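Local coordinates for surface layer protein (Geobacillus stearothermophilus, PDB 2RA1) that forms the regular surface layer that coats the bacterial cell, its N-terminal part, described here, probably binding cell-wall sugars, at residues 104-109 and 127-132; 167-172 and 203-208; 333-338 and 350-355; 368-373 and 392-397. One frame throughout, in Å; residues are numbered along the deposited sequence.

Contact 1 of 4, residues 104-109 and 127-132; sequences DKMRQE and HKISYE
Met106 reaches from helix 89-115 across to Lys128, Ile129 and Glu132 of helix 119-135, a helix-helix packing within the triple coiled-coil part of the protein. The two short segments run antiparallel, their axes 10.2 Å apart at closest approach and inclined at 154°. No hydrogen bond spans them, so the contact rests on how the side chains fit. Met106 sets its CG beside its own backbone N (chi1 -77°), runs straight through chi2 and then bends at the sulfur, which lays the methyl against the second helix. Met106 CE lies 3.3 Å from Lys128 CB and 3.5 Å from the backbone N of Ile129. Met106 SD passes Glu132 CG at 3.8 Å, the two side chains crossing at about a right angle. Ile129 answers in the opposite direction: it slides past Met106, and its CD1 comes to 3.5 Å from Met106 CB. The charged ends turn to other partners. Lys128, extended beyond CG, pairs with Glu124, whereas Glu132, bent at chi2, offers its two carboxylate oxygens to Arg136 and Lys102. On the first helix the guanidinium of Arg107 swings away from the interface to Asp104, whose OD1 lies in its plane and takes a 2.6 Å salt bridge from NH2. The backbone of Arg107 remains in touch, its N lying 3.4 Å from Ile129 CD1.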
loop_
_atom_site.group_PDB
_atom_site.type_symbol
_atom_site.label_atom_id
_atom_site.label_comp_id
_atom_site.label_asym_id
_atom_site.label_seq_id
_atom_site.Cartn_x
_atom_site.Cartn_y
_atom_site.Cartn_z
ATOM N N ASP A 104 -24.896 6.107 14.259
ATOM C CA ASP A 104 -25.018 7.403 13.584
ATOM C C ASP A 104 -24.185 8.460 14.304
ATOM O O ASP A 104 -23.469 9.257 13.677
ATOM C CB ASP A 104 -26.486 7.829 13.524
ATOM C CG ASP A 104 -26.763 8.866 12.445
ATOM O OD1 ASP A 104 -26.045 8.917 11.434
ATOM O OD2 ASP A 104 -27.734 9.625 12.598
ATOM N N LYS A 105 -24.275 8.437 15.627
ATOM C CA LYS A 105 -23.550 9.368 16.465
ATOM C C LYS A 105 -22.035 9.179 16.363
ATOM O O LYS A 105 -21.264 10.166 16.339
ATOM C CB LYS A 105 -24.048 9.265 17.905
ATOM C CG LYS A 105 -23.029 9.616 18.974
ATOM C CD LYS A 105 -22.317 8.361 19.487
ATOM C CE LYS A 105 -21.267 8.680 20.553
ATOM N NZ LYS A 105 -20.751 7.439 21.204
ATOM N N MET A 106 -21.609 7.916 16.306
ATOM C CA MET A 106 -20.193 7.590 16.168
ATOM C C MET A 106 -19.702 8.014 14.786
ATOM O O MET A 106 -18.612 8.560 14.647
ATOM C CB MET A 106 -19.959 6.106 16.385
ATOM C CG MET A 106 -19.994 5.684 17.857
ATOM S SD MET A 106 -19.836 3.886 18.126
ATOM C CE MET A 106 -18.093 3.674 18.083
ATOM N N ARG A 107 -20.532 7.782 13.771
ATOM C CA ARG A 107 -20.201 8.204 12.432
ATOM C C ARG A 107 -20.001 9.727 12.426
ATOM O O ARG A 107 -18.973 10.236 11.964
ATOM C CB ARG A 107 -21.271 7.756 11.422
ATOM C CG ARG A 107 -21.010 8.304 10.020
ATOM C CD ARG A 107 -22.230 8.292 9.084
ATOM N NE ARG A 107 -23.397 8.976 9.641
ATOM C CZ ARG A 107 -23.597 10.295 9.625
ATOM N NH1 ARG A 107 -22.719 11.120 9.067
ATOM N NH2 ARG A 107 -24.698 10.797 10.165
ATOM N N GLN A 108 -20.971 10.454 12.963
ATOM C CA GLN A 108 -20.885 11.910 12.998
ATOM C C GLN A 108 -19.687 12.387 13.808
ATOM O O GLN A 108 -19.112 13.441 13.525
ATOM C CB GLN A 108 -22.159 12.521 13.586
ATOM C CG GLN A 108 -23.375 12.462 12.678
ATOM C CD GLN A 108 -24.633 12.910 13.380
ATOM O OE1 GLN A 108 -24.577 13.453 14.477
ATOM N NE2 GLN A 108 -25.778 12.669 12.757
ATOM N N GLU A 109 -19.312 11.620 14.825
ATOM C CA GLU A 109 -18.174 11.986 15.654
ATOM C C GLU A 109 -16.879 11.725 14.874
ATOM O O GLU A 109 -15.904 12.464 14.999
ATOM C CB GLU A 109 -18.222 11.188 16.941
ATOM C CG GLU A 109 -17.373 11.665 18.092
ATOM C CD GLU A 109 -17.726 10.924 19.392
ATOM O OE1 GLU A 109 -18.924 10.704 19.648
ATOM O OE2 GLU A 109 -16.808 10.557 20.158
ATOM N N HIS A 127 -11.834 2.267 15.130
ATOM C CA HIS A 127 -11.768 0.943 15.727
ATOM C C HIS A 127 -13.048 0.635 16.473
ATOM O O HIS A 127 -13.610 -0.434 16.311
ATOM C CB HIS A 127 -10.508 0.761 16.594
ATOM C CG HIS A 127 -9.249 0.731 15.787
ATOM N ND1 HIS A 127 -9.017 -0.219 14.814
ATOM C CD2 HIS A 127 -8.179 1.562 15.761
ATOM C CE1 HIS A 127 -7.852 0.012 14.239
ATOM N NE2 HIS A 127 -7.321 1.084 14.799
ATOM N N LYS A 128 -13.513 1.599 17.259
ATOM C CA LYS A 128 -14.760 1.452 17.996
ATOM C C LYS A 128 -15.925 1.212 17.062
ATOM O O LYS A 128 -16.764 0.355 17.320
ATOM C CB LYS A 128 -15.030 2.679 18.853
ATOM C CG LYS A 128 -14.006 2.906 19.979
ATOM C CD LYS A 128 -14.400 4.183 20.768
ATOM C CE LYS A 128 -13.435 4.469 21.900
ATOM N NZ LYS A 128 -13.839 5.699 22.651
ATOM N N ILE A 129 -15.966 1.951 15.959
ATOM C CA ILE A 129 -17.095 1.830 15.034
ATOM C C ILE A 129 -17.009 0.524 14.244
ATOM O O ILE A 129 -18.024 -0.106 13.945
ATOM C CB ILE A 129 -17.221 3.065 14.104
ATOM C CG1 ILE A 129 -18.639 3.617 14.166
ATOM C CG2 ILE A 129 -16.894 2.700 12.701
ATOM C CD1 ILE A 129 -18.895 4.826 13.323
ATOM N N SER A 130 -15.781 0.114 13.930
ATOM C CA SER A 130 -15.544 -1.169 13.284
ATOM C C SER A 130 -16.069 -2.279 14.156
ATOM O O SER A 130 -16.690 -3.210 13.662
ATOM C CB SER A 130 -14.058 -1.404 13.053
ATOM O OG SER A 130 -13.569 -0.556 12.044
ATOM N N TYR A 131 -15.816 -2.175 15.456
ATOM C CA TYR A 131 -16.227 -3.213 16.416
ATOM C C TYR A 131 -17.754 -3.308 16.487
ATOM O O TYR A 131 -18.320 -4.393 16.352
ATOM C CB TYR A 131 -15.596 -2.895 17.772
ATOM C CG TYR A 131 -15.976 -3.759 18.948
ATOM C CD1 TYR A 131 -15.153 -4.797 19.374
ATOM C CD2 TYR A 131 -17.124 -3.498 19.677
ATOM C CE1 TYR A 131 -15.478 -5.571 20.473
ATOM C CE2 TYR A 131 -17.464 -4.267 20.770
ATOM C CZ TYR A 131 -16.640 -5.299 21.169
ATOM O OH TYR A 131 -16.985 -6.046 22.268
ATOM N N GLU A 132 -18.406 -2.161 16.657
ATOM C CA GLU A 132 -19.860 -2.059 16.624
ATOM C C GLU A 132 -20.454 -2.710 15.389
ATOM O O GLU A 132 -21.432 -3.449 15.488
ATOM C CB GLU A 132 -20.313 -0.595 16.660
ATOM C CG GLU A 132 -20.066 0.095 17.957
ATOM C CD GLU A 132 -20.984 -0.400 19.041
ATOM O OE1 GLU A 132 -21.913 -1.157 18.709
ATOM O OE2 GLU A 132 -20.775 -0.036 20.217
#

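Contact 2 of 4, residues 167-172 and 203-208; sequences LIYDIT and VSKVTD
A partly buried helix-to-loop contact joins the first turns of helix 168-185 to the linker between helices 189-202 and 211-228, with Asp170 and Tyr169 on one side meeting Lys205, Val206 and Thr207 on the other. Asp170 does the polar work with both carboxylate oxygens. Its OD1 accepts the backbone N-H of Thr207 at 2.8 Å with an angle of 158° at the hydrogen, the donor coming from the syn side and slightly out of the carboxylate plane. Asp170 OD2 uses its syn lone pair for the hydroxyl of the same residue, Thr207 OG1 donating over 2.8 Å. The threonine can close this pair because OG1 stands between its backbone N and carbonyl carbon (chi1 76°), which puts hydroxyl and N-H before one carboxylate. Water 1 adds a third link, donating to Asp170 OD2 and to Thr207 O. Grips on both oxygens hold the carboxylate against rotation. The contact belongs to the part of the chain related to spectrin-like repeats, a helical unit, and it ties the loop after helix 189-202 to the start of helix 168-185. Thr207 OG1 also meets the backbone N of Ala209, just before helix 211-228, and Leu214 of that helix packs on Asp170 and Val206. Beside the polar pair, Lys205 CB sits over the centre of one face of the Tyr169 ring, a CH-pi contact 3.8 Å from the centroid. Farther along the side chain, Lys205 CD comes to 3.7 Å from Tyr169 CE2, and NZ then turns to the carbonyl of Gln201.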
loop_
_atom_site.group_PDB
_atom_site.type_symbol
_atom_site.label_atom_id
_atom_site.label_comp_id
_atom_site.label_asym_id
_atom_site.label_seq_id
_atom_site.Cartn_x
_atom_site.Cartn_y
_atom_site.Cartn_z
ATOM N N LEU A 167 -11.918 5.145 5.298
ATOM C CA LEU A 167 -10.769 5.525 6.107
ATOM C C LEU A 167 -9.751 4.418 6.365
ATOM O O LEU A 167 -8.820 4.630 7.135
ATOM C CB LEU A 167 -11.277 6.002 7.455
ATOM C CG LEU A 167 -11.363 7.523 7.662
ATOM C CD1 LEU A 167 -11.288 8.281 6.344
ATOM C CD2 LEU A 167 -12.626 7.862 8.431
ATOM N N ILE A 168 -9.936 3.236 5.780
ATOM C CA ILE A 168 -9.114 2.080 6.178
ATOM C C ILE A 168 -7.628 2.269 5.851
ATOM O O ILE A 168 -6.754 1.883 6.636
ATOM C CB ILE A 168 -9.635 0.730 5.583
ATOM C CG1 ILE A 168 -8.777 -0.442 6.067
ATOM C CG2 ILE A 168 -9.655 0.751 4.066
ATOM C CD1 ILE A 168 -9.404 -1.793 5.841
ATOM N N TYR A 169 -7.345 2.873 4.700
ATOM C CA TYR A 169 -5.967 3.133 4.312
ATOM C C TYR A 169 -5.317 4.074 5.305
ATOM O O TYR A 169 -4.192 3.821 5.759
ATOM C CB TYR A 169 -5.897 3.690 2.894
ATOM C CG TYR A 169 -6.347 2.690 1.853
ATOM C CD1 TYR A 169 -7.591 2.796 1.254
ATOM C CD2 TYR A 169 -5.523 1.639 1.460
ATOM C CE1 TYR A 169 -8.012 1.883 0.292
ATOM C CE2 TYR A 169 -5.944 0.711 0.504
ATOM C CZ TYR A 169 -7.191 0.842 -0.074
ATOM O OH TYR A 169 -7.618 -0.054 -1.021
ATOM N N ASP A 170 -6.030 5.145 5.661
ATOM C CA ASP A 170 -5.492 6.138 6.600
ATOM C C ASP A 170 -5.072 5.455 7.909
ATOM O O ASP A 170 -3.981 5.679 8.432
ATOM C CB ASP A 170 -6.528 7.233 6.925
ATOM C CG ASP A 170 -6.975 8.030 5.697
ATOM O OD1 ASP A 170 -6.771 7.563 4.563
ATOM O OD2 ASP A 170 -7.554 9.126 5.868
ATOM N N ILE A 171 -5.949 4.620 8.447
ATOM C CA ILE A 171 -5.678 4.034 9.752
ATOM C C ILE A 171 -4.588 2.968 9.645
ATOM O O ILE A 171 -3.738 2.845 10.527
ATOM C CB ILE A 171 -6.969 3.514 10.454
ATOM C CG1 ILE A 171 -7.656 4.651 11.190
ATOM C CG2 ILE A 171 -6.656 2.430 11.473
ATOM C CD1 ILE A 171 -8.548 5.526 10.325
ATOM N N THR A 172 -4.586 2.226 8.546
ATOM C CA THR A 172 -3.544 1.227 8.371
ATOM C C THR A 172 -2.173 1.895 8.304
ATOM O O THR A 172 -1.252 1.465 8.994
ATOM C CB THR A 172 -3.766 0.314 7.133
ATOM O OG1 THR A 172 -5.122 -0.150 7.103
ATOM C CG2 THR A 172 -2.812 -0.882 7.165
ATOM N N VAL A 203 0.039 4.097 1.255
ATOM C CA VAL A 203 0.068 5.531 1.561
ATOM C C VAL A 203 -0.421 6.397 0.397
ATOM O O VAL A 203 -0.876 7.517 0.589
ATOM C CB VAL A 203 1.463 5.980 2.028
ATOM C CG1 VAL A 203 2.524 5.686 0.935
ATOM C CG2 VAL A 203 1.436 7.447 2.472
ATOM N N SER A 204 -0.346 5.857 -0.810
ATOM C CA SER A 204 -0.837 6.557 -1.980
ATOM C C SER A 204 -2.351 6.488 -2.060
ATOM O O SER A 204 -2.944 6.979 -3.013
ATOM C CB SER A 204 -0.262 5.917 -3.232
ATOM O OG SER A 204 -0.637 4.556 -3.265
ATOM N N LYS A 205 -2.974 5.861 -1.073
ATOM C CA LYS A 205 -4.432 5.751 -1.052
ATOM C C LYS A 205 -5.105 6.442 0.142
ATOM O O LYS A 205 -6.321 6.445 0.247
ATOM C CB LYS A 205 -4.859 4.289 -1.171
ATOM C CG LYS A 205 -4.621 3.726 -2.563
ATOM C CD LYS A 205 -4.453 2.220 -2.535
ATOM C CE LYS A 205 -3.409 1.757 -3.549
ATOM N NZ LYS A 205 -2.545 0.688 -2.962
ATOM N N VAL A 206 -4.326 7.034 1.037
ATOM C CA VAL A 206 -4.939 7.766 2.136
ATOM C C VAL A 206 -5.831 8.867 1.554
ATOM O O VAL A 206 -5.637 9.291 0.418
ATOM C CB VAL A 206 -3.899 8.368 3.127
ATOM C CG1 VAL A 206 -3.044 7.267 3.748
ATOM C CG2 VAL A 206 -3.023 9.382 2.426
ATOM N N THR A 207 -6.825 9.291 2.328
ATOM C CA THR A 207 -7.722 10.365 1.929
ATOM C C THR A 207 -7.075 11.707 2.209
ATOM O O THR A 207 -5.946 11.781 2.679
ATOM C CB THR A 207 -9.035 10.353 2.747
ATOM O OG1 THR A 207 -8.782 10.882 4.056
ATOM C CG2 THR A 207 -9.577 8.948 2.869
ATOM N N ASP A 208 -7.814 12.772 1.941
ATOM C CA ASP A 208 -7.326 14.119 2.189
ATOM C C ASP A 208 -7.258 14.499 3.658
ATOM O O ASP A 208 -6.456 15.332 4.051
ATOM C CB ASP A 208 -8.186 15.116 1.432
ATOM C CG ASP A 208 -7.803 15.203 -0.031
ATOM O OD1 ASP A 208 -6.637 14.906 -0.345
ATOM O OD2 ASP A 208 -8.657 15.570 -0.865
HETATM O O HOH W 1 -5.580 11.177 5.049
#

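Contact 3 of 4, residues 333-338 and 350-355; sequences ITFNFN and KYVTVK
Lys350 O lies close to Asn336 ND2 and shares water 3 with it, at one end of the antiparallel pairing of strands 332-335 and 352-355 in the last beta domain of this fragment. Tyr351 O accepts the backbone N of Asn336 at 2.7 Å, and the Tyr351 ring meets Phe337 edge to edge, CD2 to CD1. Val352, facing Phe335 in a non-hydrogen-bonded pair, lays CG2 over one face of that ring, offset toward the rim and 3.9 Å from its centroid; water 4 links Val352 O to Asn336 ND2. Thr353 makes the hydrogen-bonded pair with Thr334: its N reaches Thr334 O at 2.7 Å and its O takes Thr334 N at 2.9 Å. With Thr353 OG1 beside its own backbone N (chi1 -68°), the hydroxyl donates to Asn336 OD1 over 2.7 Å, tilted 28° from the amide plane. A leucine in place of Asn336 would probably leave that hydroxyl and waters 3 and 4 without their amide partner. Val354 ends the walk, its CG2 3.7 Å from Ile333 CG1. The apolar face, with Ile333, Phe335, Val352 and Val354, thus packs on Val392, Ala394 and Val396 of strand 389-397, while hydroxyls, amide and waters keep to the other.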
loop_
_atom_site.group_PDB
_atom_site.type_symbol
_atom_site.label_atom_id
_atom_site.label_comp_id
_atom_site.label_asym_id
_atom_site.label_seq_id
_atom_site.Cartn_x
_atom_site.Cartn_y
_atom_site.Cartn_z
ATOM N N ILE A 333 28.082 -7.628 -37.924
ATOM C CA ILE A 333 27.554 -6.295 -37.771
ATOM C C ILE A 333 26.643 -5.952 -38.932
ATOM O O ILE A 333 26.971 -6.221 -40.082
ATOM C CB ILE A 333 28.664 -5.238 -37.611
ATOM C CG1 ILE A 333 28.039 -3.904 -37.212
ATOM C CG2 ILE A 333 29.479 -5.106 -38.870
ATOM C CD1 ILE A 333 28.997 -2.769 -37.163
ATOM N N THR A 334 25.480 -5.380 -38.613
ATOM C CA THR A 334 24.521 -4.975 -39.635
ATOM C C THR A 334 23.798 -3.682 -39.262
ATOM O O THR A 334 23.703 -3.330 -38.089
ATOM C CB THR A 334 23.473 -6.054 -39.869
ATOM O OG1 THR A 334 22.773 -6.290 -38.644
ATOM C CG2 THR A 334 24.145 -7.359 -40.313
ATOM N N PHE A 335 23.299 -2.990 -40.286
ATOM C CA PHE A 335 22.465 -1.816 -40.129
ATOM C C PHE A 335 21.054 -2.278 -39.792
ATOM O O PHE A 335 20.570 -3.285 -40.329
ATOM C CB PHE A 335 22.492 -0.981 -41.410
ATOM C CG PHE A 335 23.696 -0.095 -41.516
ATOM C CD1 PHE A 335 24.746 -0.417 -42.366
ATOM C CD2 PHE A 335 23.793 1.051 -40.743
ATOM C CE1 PHE A 335 25.866 0.398 -42.450
ATOM C CE2 PHE A 335 24.907 1.870 -40.816
ATOM C CZ PHE A 335 25.955 1.526 -41.668
ATOM N N ASN A 336 20.395 -1.566 -38.886
ATOM C CA ASN A 336 19.125 -2.052 -38.368
ATOM C C ASN A 336 18.010 -1.999 -39.403
ATOM O O ASN A 336 17.109 -2.846 -39.407
ATOM C CB ASN A 336 18.756 -1.300 -37.097
ATOM C CG ASN A 336 19.774 -1.491 -36.025
ATOM O OD1 ASN A 336 20.529 -2.460 -36.049
ATOM N ND2 ASN A 336 19.824 -0.569 -35.077
ATOM N N PHE A 337 18.076 -1.023 -40.296
ATOM C CA PHE A 337 17.044 -0.917 -41.309
ATOM C C PHE A 337 17.636 -0.569 -42.665
ATOM O O PHE A 337 18.801 -0.198 -42.771
ATOM C CB PHE A 337 16.019 0.140 -40.899
ATOM C CG PHE A 337 15.686 0.113 -39.444
ATOM C CD1 PHE A 337 16.286 1.006 -38.562
ATOM C CD2 PHE A 337 14.767 -0.800 -38.950
ATOM C CE1 PHE A 337 15.974 0.981 -37.209
ATOM C CE2 PHE A 337 14.440 -0.832 -37.602
ATOM C CZ PHE A 337 15.045 0.052 -36.727
ATOM N N ASN A 338 16.816 -0.672 -43.702
ATOM C CA ASN A 338 17.248 -0.309 -45.046
ATOM C C ASN A 338 17.246 1.204 -45.257
ATOM O O ASN A 338 17.458 1.678 -46.369
ATOM C CB ASN A 338 16.384 -1.011 -46.113
ATOM C CG ASN A 338 14.911 -0.635 -46.019
ATOM O OD1 ASN A 338 14.473 -0.046 -45.029
ATOM N ND2 ASN A 338 14.140 -0.984 -47.045
ATOM N N LYS A 350 23.624 4.438 -33.683
ATOM C CA LYS A 350 22.289 4.085 -33.222
ATOM C C LYS A 350 21.582 3.235 -34.264
ATOM O O LYS A 350 20.443 2.839 -34.063
ATOM C CB LYS A 350 21.479 5.360 -32.982
ATOM C CG LYS A 350 22.171 6.373 -32.082
ATOM C CD LYS A 350 21.966 6.070 -30.606
ATOM C CE LYS A 350 23.142 6.540 -29.756
ATOM N NZ LYS A 350 24.329 5.616 -29.807
ATOM N N TYR A 351 22.247 2.964 -35.390
ATOM C CA TYR A 351 21.562 2.296 -36.492
ATOM C C TYR A 351 22.191 0.999 -36.866
ATOM O O TYR A 351 21.917 0.414 -37.910
ATOM C CB TYR A 351 21.465 3.218 -37.697
ATOM C CG TYR A 351 20.446 4.272 -37.423
ATOM C CD1 TYR A 351 20.807 5.471 -36.814
ATOM C CD2 TYR A 351 19.105 4.035 -37.683
ATOM C CE1 TYR A 351 19.860 6.430 -36.516
ATOM C CE2 TYR A 351 18.155 4.981 -37.386
ATOM C CZ TYR A 351 18.536 6.180 -36.813
ATOM O OH TYR A 351 17.576 7.121 -36.533
ATOM N N VAL A 352 23.019 0.512 -35.977
ATOM C CA VAL A 352 23.840 -0.603 -36.349
ATOM C C VAL A 352 23.882 -1.581 -35.164
ATOM O O VAL A 352 23.885 -1.171 -34.002
ATOM C CB VAL A 352 25.202 -0.039 -36.785
ATOM C CG1 VAL A 352 26.214 -0.076 -35.637
ATOM C CG2 VAL A 352 25.683 -0.712 -38.037
ATOM N N THR A 353 23.843 -2.873 -35.455
ATOM C CA THR A 353 23.862 -3.879 -34.406
ATOM C C THR A 353 25.040 -4.833 -34.585
ATOM O O THR A 353 25.323 -5.285 -35.701
ATOM C CB THR A 353 22.557 -4.724 -34.402
ATOM O OG1 THR A 353 21.445 -3.914 -34.002
ATOM C CG2 THR A 353 22.681 -5.863 -33.436
ATOM N N VAL A 354 25.700 -5.140 -33.469
ATOM C CA VAL A 354 26.837 -6.045 -33.431
ATOM C C VAL A 354 26.509 -7.314 -32.626
ATOM O O VAL A 354 25.951 -7.249 -31.538
ATOM C CB VAL A 354 28.066 -5.347 -32.816
ATOM C CG1 VAL A 354 29.280 -6.277 -32.795
ATOM C CG2 VAL A 354 28.380 -4.086 -33.577
ATOM N N LYS A 355 26.859 -8.469 -33.175
ATOM C CA LYS A 355 26.619 -9.736 -32.499
ATOM C C LYS A 355 27.890 -10.579 -32.425
ATOM O O LYS A 355 28.793 -10.418 -33.243
ATOM C CB LYS A 355 25.522 -10.508 -33.220
ATOM C CG LYS A 355 24.225 -9.762 -33.239
ATOM C CD LYS A 355 23.167 -10.519 -33.997
ATOM C CE LYS A 355 21.838 -9.807 -33.914
ATOM N NZ LYS A 355 20.774 -10.538 -34.660
HETATM O O HOH W 2 23.976 -7.768 -36.114
HETATM O O HOH W 3 17.809 1.154 -34.432
HETATM O O HOH W 4 21.293 -0.685 -32.307
#

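Contact 4 of 4, residues 368-373 and 392-397; sequences LEFTSS and VNATVK
Glu369, Leu368 and Asn393 lose the most surface where strands 367-372 and 389-397 pair antiparallel. Glu369 bonds Thr395 twice through the backbone, its N to Thr395 O at 2.8 Å and its O to Thr395 N at 2.9 Å, both nearly straight. Its CG stands between backbone N and carbonyl carbon (chi1 65°), a setting that carries the extended chain alongside Thr395, the two side chains pointing the same way. Beyond them Glu369 OE2 lies 3.2 Å from Lys397 CG, touching the aliphatic stem; the ammonium group of that lysine goes to Glu367 instead. Asn393 gives its O to Thr371 N at 3.1 Å, on a lone pair in the carbonyl plane, while the return bond from Asn393 N to Thr371 O is weak. Asn393 CB rests 3.2 Å from Thr371 OG1 as the two side chains lie side by side, and ND2 of the asparagine is held by Asn405. Water 5 lies between Glu369 O, Asn393 O and Thr395 OG1, the last also hydrogen-bonded to Thr402. On the other face, Leu368 sets CD2 4.1 Å from Val396 CG2, and Phe370 brings CE2 to 3.6 Å from Ala394 CB. Replacing Phe370 with an alanine would probably open a gap beside that methyl and deprive Leu348 and Thr349 of the side chain they pack on. Strand 367-372 is an outermost member of its mixed sheet, strand 389-397 lies between it and strand 406-410, and the face bearing Leu368, Ala394 and Val396 packs on strands 332-335 and 352-355.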
loop_
_atom_site.group_PDB
_atom_site.type_symbol
_atom_site.label_atom_id
_atom_site.label_comp_id
_atom_site.label_asym_id
_atom_site.label_seq_id
_atom_site.Cartn_x
_atom_site.Cartn_y
_atom_site.Cartn_z
ATOM N N LEU A 368 33.392 1.608 -32.895
ATOM C CA LEU A 368 32.906 1.618 -34.264
ATOM C C LEU A 368 33.585 2.681 -35.101
ATOM O O LEU A 368 33.662 3.845 -34.688
ATOM C CB LEU A 368 31.411 1.890 -34.280
ATOM C CG LEU A 368 30.558 0.713 -33.845
ATOM C CD1 LEU A 368 29.109 1.166 -33.735
ATOM C CD2 LEU A 368 30.740 -0.461 -34.839
ATOM N N GLU A 369 34.053 2.296 -36.288
ATOM C CA GLU A 369 34.563 3.283 -37.222
ATOM C C GLU A 369 33.723 3.259 -38.491
ATOM O O GLU A 369 33.263 2.198 -38.912
ATOM C CB GLU A 369 36.052 3.068 -37.503
ATOM C CG GLU A 369 36.381 1.767 -38.201
ATOM C CD GLU A 369 37.873 1.487 -38.226
ATOM O OE1 GLU A 369 38.308 0.673 -39.080
ATOM O OE2 GLU A 369 38.600 2.087 -37.393
ATOM N N PHE A 370 33.509 4.438 -39.076
ATOM C CA PHE A 370 32.621 4.605 -40.230
ATOM C C PHE A 370 33.297 5.243 -41.430
ATOM O O PHE A 370 34.188 6.078 -41.295
ATOM C CB PHE A 370 31.412 5.498 -39.887
ATOM C CG PHE A 370 30.509 4.931 -38.841
ATOM C CD1 PHE A 370 30.668 5.266 -37.505
ATOM C CD2 PHE A 370 29.485 4.078 -39.186
ATOM C CE1 PHE A 370 29.806 4.743 -36.518
ATOM C CE2 PHE A 370 28.621 3.539 -38.193
ATOM C CZ PHE A 370 28.793 3.882 -36.876
ATOM N N THR A 371 32.841 4.860 -42.611
ATOM C CA THR A 371 33.086 5.650 -43.800
ATOM C C THR A 371 31.736 5.907 -44.444
ATOM O O THR A 371 30.766 5.177 -44.228
ATOM C CB THR A 371 34.021 4.945 -44.799
ATOM O OG1 THR A 371 33.318 3.885 -45.452
ATOM C CG2 THR A 371 35.242 4.393 -44.080
ATOM N N SER A 372 31.675 6.953 -45.242
ATOM C CA SER A 372 30.407 7.369 -45.804
ATOM C C SER A 372 30.605 8.211 -47.053
ATOM O O SER A 372 31.648 8.857 -47.242
ATOM C CB SER A 372 29.613 8.165 -44.773
ATOM O OG SER A 372 28.293 8.382 -45.239
ATOM N N SER A 373 29.576 8.200 -47.887
ATOM C CA SER A 373 29.470 9.128 -48.978
ATOM C C SER A 373 29.340 10.559 -48.444
ATOM O O SER A 373 29.549 11.519 -49.183
ATOM C CB SER A 373 28.274 8.762 -49.867
ATOM O OG SER A 373 27.056 9.131 -49.258
ATOM N N VAL A 392 27.047 4.181 -46.513
ATOM C CA VAL A 392 27.708 4.143 -45.219
ATOM C C VAL A 392 28.334 2.773 -45.016
ATOM O O VAL A 392 27.959 1.792 -45.672
ATOM C CB VAL A 392 26.725 4.423 -44.074
ATOM C CG1 VAL A 392 26.195 5.839 -44.149
ATOM C CG2 VAL A 392 25.556 3.451 -44.153
ATOM N N ASN A 393 29.292 2.723 -44.098
ATOM C CA ASN A 393 30.054 1.514 -43.820
ATOM C C ASN A 393 30.456 1.487 -42.345
ATOM O O ASN A 393 31.220 2.327 -41.875
ATOM C CB ASN A 393 31.289 1.491 -44.711
ATOM C CG ASN A 393 32.093 0.222 -44.567
ATOM O OD1 ASN A 393 32.278 -0.307 -43.461
ATOM N ND2 ASN A 393 32.583 -0.278 -45.695
ATOM N N ALA A 394 29.914 0.543 -41.596
ATOM C CA ALA A 394 30.318 0.386 -40.215
ATOM C C ALA A 394 31.302 -0.787 -40.086
ATOM O O ALA A 394 31.059 -1.891 -40.599
ATOM C CB ALA A 394 29.101 0.180 -39.317
ATOM N N THR A 395 32.420 -0.529 -39.419
ATOM C CA THR A 395 33.409 -1.558 -39.151
ATOM C C THR A 395 33.696 -1.491 -37.661
ATOM O O THR A 395 33.851 -0.403 -37.110
ATOM C CB THR A 395 34.723 -1.342 -39.943
ATOM O OG1 THR A 395 34.472 -1.438 -41.348
ATOM C CG2 THR A 395 35.748 -2.407 -39.581
ATOM N N VAL A 396 33.716 -2.647 -37.001
ATOM C CA VAL A 396 34.098 -2.705 -35.597
ATOM C C VAL A 396 35.605 -2.573 -35.530
ATOM O O VAL A 396 36.326 -3.417 -36.057
ATOM C CB VAL A 396 33.706 -4.037 -34.949
ATOM C CG1 VAL A 396 34.196 -4.074 -33.519
ATOM C CG2 VAL A 396 32.220 -4.237 -34.994
ATOM N N LYS A 397 36.088 -1.512 -34.902
ATOM C CA LYS A 397 37.526 -1.288 -34.866
ATOM C C LYS A 397 38.154 -2.267 -33.879
ATOM O O LYS A 397 37.572 -2.543 -32.826
ATOM C CB LYS A 397 37.835 0.153 -34.455
ATOM C CG LYS A 397 39.290 0.554 -34.651
ATOM C CD LYS A 397 39.645 1.815 -33.870
ATOM C CE LYS A 397 39.563 1.575 -32.365
ATOM N NZ LYS A 397 40.326 2.594 -31.567
HETATM O O HOH W 5 33.936 1.601 -41.731
#

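Overall arrangement
The four contacts follow one another along the chain, each closing before the next opens, and they report on an elongated molecule. Contacts 1 and 2 belong to the helical part; their centres are about 17 Å apart and they meet where His127 packs on Ile171. Contacts 3 and 4, with centres about 11 Å apart, form the two layers of one beta domain, face to face through Phe335 on Val392 and Ile333 on Leu368. Between contacts 1 and 4 the centres are about 76 Å apart, on opposite sides of the chain's centre, with the seven-stranded sheet intervening in sequence. Separately packed units strung in series suit an extended surface-layer protein.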